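Side-chain contact in carboxylesterase (Uncultured bacterium, PDB 5GMX), which hydrolyses carboxylic esters as a family VIII carboxylesterase of beta-lactamase-like fold, and also shows hydrolytic activity toward oxyimino cephalosporins: residues 13-18 and 44-49. Numbering follows the deposited sequence.
Sequences PEFTKV and IVVDLW
Two successive valines of one strand, Val45 and Val46, both turn their side chains to Phe15, although neighbours in a regular strand point to opposite faces. The cause is a classic beta bulge: both residues lie across from Leu38 of strand 33-40 and pair with it through their backbones. The bulge lies where, in this beta-lactamase-like fold, the N-terminal helix 16-27 packs on the antiparallel sheet, and it illustrates how an irregular strand can offer a helix start two adjacent apolar side chains.

Phe15 stands at the N-cap position, directly before that helix. Its chi1 of -74° sets CG anti to the carbonyl carbon and lays the ring alongside the two valines. Val46 takes the root, its CG2 lying 3.7 Å from Phe15 CB and 4.0 Å from Phe15 CG. Val45 CG2 lies beside the CD2-CE2 side of the ring, 3.6 Å from Phe15 CE2. Both methyls approach the ring obliquely. In Val46, CG2 is thus the branch turned to Phe15, while CG1, anti to the backbone N (chi1 -177°), runs along the strand and still comes within 4.4 Å of Val18 CG1, a looser touch. Phe15 also rests on Leu38 and Ile40 of the next strand and on Cys386 near the C-terminus, while Val18 reaches Phe36, so the apolar layer continues past this strand.

Across the two segments the contact is wholly apolar. Within 13-18, a hydrogen-bonded turn leads into the helix on the side away from the strand. There Pro13 O accepts from both Thr16 N and Thr16 OG1, the hydroxyl lying in the carbonyl plane on a lone pair, 2.5 Å from Pro13 O.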
loop_
_atom_site.group_PDB
_atom_site.type_symbol
_atom_site.label_atom_id
_atom_site.label_comp_id
_atom_site.label_asym_id
_atom_site.label_seq_id
_atom_site.Cartn_x
_atom_site.Cartn_y
_atom_site.Cartn_z
ATOM N N PRO A 13 21.480 -1.796 -18.575
ATOM C CA PRO A 13 22.695 -0.975 -18.610
ATOM C C PRO A 13 22.456 0.491 -18.250
ATOM O O PRO A 13 23.117 1.026 -17.353
ATOM C CB PRO A 13 23.153 -1.112 -20.063
ATOM C CG PRO A 13 22.712 -2.485 -20.444
ATOM C CD PRO A 13 21.409 -2.722 -19.719
ATOM N N GLU A 14 21.485 1.119 -18.901
ATOM C CA GLU A 14 21.221 2.538 -18.691
ATOM C C GLU A 14 20.790 2.850 -17.256
ATOM O O GLU A 14 20.754 4.013 -16.861
ATOM C CB GLU A 14 20.147 3.037 -19.663
ATOM C CG GLU A 14 18.804 2.326 -19.541
ATOM C CD GLU A 14 18.697 1.048 -20.367
ATOM O OE1 GLU A 14 17.547 0.648 -20.673
ATOM O OE2 GLU A 14 19.742 0.432 -20.687
ATOM N N PHE A 15 20.498 1.824 -16.461
ATOM C CA PHE A 15 20.069 2.062 -15.085
ATOM C C PHE A 15 21.086 1.588 -14.060
ATOM O O PHE A 15 20.743 1.394 -12.892
ATOM C CB PHE A 15 18.715 1.395 -14.822
ATOM C CG PHE A 15 17.569 2.112 -15.454
ATOM C CD1 PHE A 15 17.083 3.280 -14.898
ATOM C CD2 PHE A 15 16.995 1.641 -16.620
ATOM C CE1 PHE A 15 16.037 3.963 -15.487
ATOM C CE2 PHE A 15 15.944 2.316 -17.212
ATOM C CZ PHE A 15 15.467 3.478 -16.646
ATOM N N THR A 16 22.339 1.447 -14.495
ATOM C CA THR A 16 23.420 0.977 -13.624
ATOM C C THR A 16 23.554 1.782 -12.336
ATOM O O THR A 16 23.812 1.212 -11.271
ATOM C CB THR A 16 24.786 1.022 -14.364
ATOM O OG1 THR A 16 24.707 0.235 -15.554
ATOM C CG2 THR A 16 25.916 0.490 -13.487
ATOM N N LYS A 17 23.356 3.095 -12.424
ATOM C CA LYS A 17 23.433 3.959 -11.251
ATOM C C LYS A 17 22.472 3.482 -10.158
ATOM O O LYS A 17 22.831 3.431 -8.975
ATOM C CB LYS A 17 23.148 5.415 -11.633
ATOM C CG LYS A 17 24.248 6.023 -12.509
ATOM C CD LYS A 17 23.903 7.427 -12.988
ATOM C CE LYS A 17 24.616 7.747 -14.304
ATOM N NZ LYS A 17 26.109 7.716 -14.198
ATOM N N VAL A 18 21.266 3.096 -10.567
ATOM C CA VAL A 18 20.281 2.597 -9.616
ATOM C C VAL A 18 20.852 1.396 -8.883
ATOM O O VAL A 18 20.810 1.339 -7.646
ATOM C CB VAL A 18 18.964 2.205 -10.300
ATOM C CG1 VAL A 18 17.955 1.709 -9.264
ATOM C CG2 VAL A 18 18.413 3.379 -11.085
ATOM N N ILE A 44 9.469 -4.211 -16.724
ATOM C CA ILE A 44 10.460 -4.238 -15.646
ATOM C C ILE A 44 11.884 -4.153 -16.214
ATOM O O ILE A 44 12.279 -4.988 -17.028
ATOM C CB ILE A 44 10.325 -5.509 -14.784
ATOM C CG1 ILE A 44 9.008 -5.485 -13.997
ATOM C CG2 ILE A 44 11.519 -5.653 -13.842
ATOM C CD1 ILE A 44 8.971 -4.435 -12.867
ATOM N N VAL A 45 12.652 -3.155 -15.786
ATOM C CA VAL A 45 14.001 -2.966 -16.306
ATOM C C VAL A 45 15.048 -3.029 -15.200
ATOM O O VAL A 45 16.244 -3.149 -15.468
ATOM C CB VAL A 45 14.131 -1.626 -17.064
ATOM C CG1 VAL A 45 13.215 -1.611 -18.285
ATOM C CG2 VAL A 45 13.825 -0.451 -16.145
ATOM N N VAL A 46 14.597 -2.931 -13.954
ATOM C CA VAL A 46 15.459 -3.197 -12.805
ATOM C C VAL A 46 14.743 -4.151 -11.849
ATOM O O VAL A 46 13.578 -3.950 -11.508
ATOM C CB VAL A 46 15.857 -1.917 -12.046
ATOM C CG1 VAL A 46 16.815 -2.257 -10.913
ATOM C CG2 VAL A 46 16.487 -0.904 -12.986
ATOM N N ASP A 47 15.448 -5.196 -11.433
ATOM C CA ASP A 47 14.901 -6.220 -10.560
ATOM C C ASP A 47 16.050 -6.763 -9.713
ATOM O O ASP A 47 16.779 -7.652 -10.142
ATOM C CB ASP A 47 14.233 -7.323 -11.394
ATOM C CG ASP A 47 13.664 -8.458 -10.546
ATOM O OD1 ASP A 47 13.635 -8.338 -9.301
ATOM O OD2 ASP A 47 13.217 -9.470 -11.136
ATOM N N LEU A 48 16.204 -6.210 -8.514
ATOM C CA LEU A 48 17.369 -6.466 -7.681
ATOM C C LEU A 48 16.995 -6.919 -6.274
ATOM O O LEU A 48 15.937 -6.567 -5.753
ATOM C CB LEU A 48 18.236 -5.207 -7.584
ATOM C CG LEU A 48 18.793 -4.619 -8.881
ATOM C CD1 LEU A 48 19.429 -3.276 -8.592
ATOM C CD2 LEU A 48 19.786 -5.569 -9.566
ATOM N N TRP A 49 17.873 -7.698 -5.661
ATOM C CA TRP A 49 17.731 -8.004 -4.240
ATOM C C TRP A 49 19.104 -8.280 -3.652
ATOM O O TRP A 49 20.101 -8.332 -4.380
ATOM C CB TRP A 49 16.776 -9.185 -4.008
ATOM C CG TRP A 49 17.225 -10.477 -4.615
ATOM C CD1 TRP A 49 17.928 -11.487 -4.001
ATOM C CD2 TRP A 49 17.023 -10.896 -5.968
ATOM N NE1 TRP A 49 18.163 -12.511 -4.893
ATOM C CE2 TRP A 49 17.622 -12.172 -6.108
ATOM C CE3 TRP A 49 16.384 -10.322 -7.074
ATOM C CZ2 TRP A 49 17.607 -12.878 -7.316
ATOM C CZ3 TRP A 49 16.369 -11.028 -8.279
ATOM C CH2 TRP A 49 16.980 -12.290 -8.389
#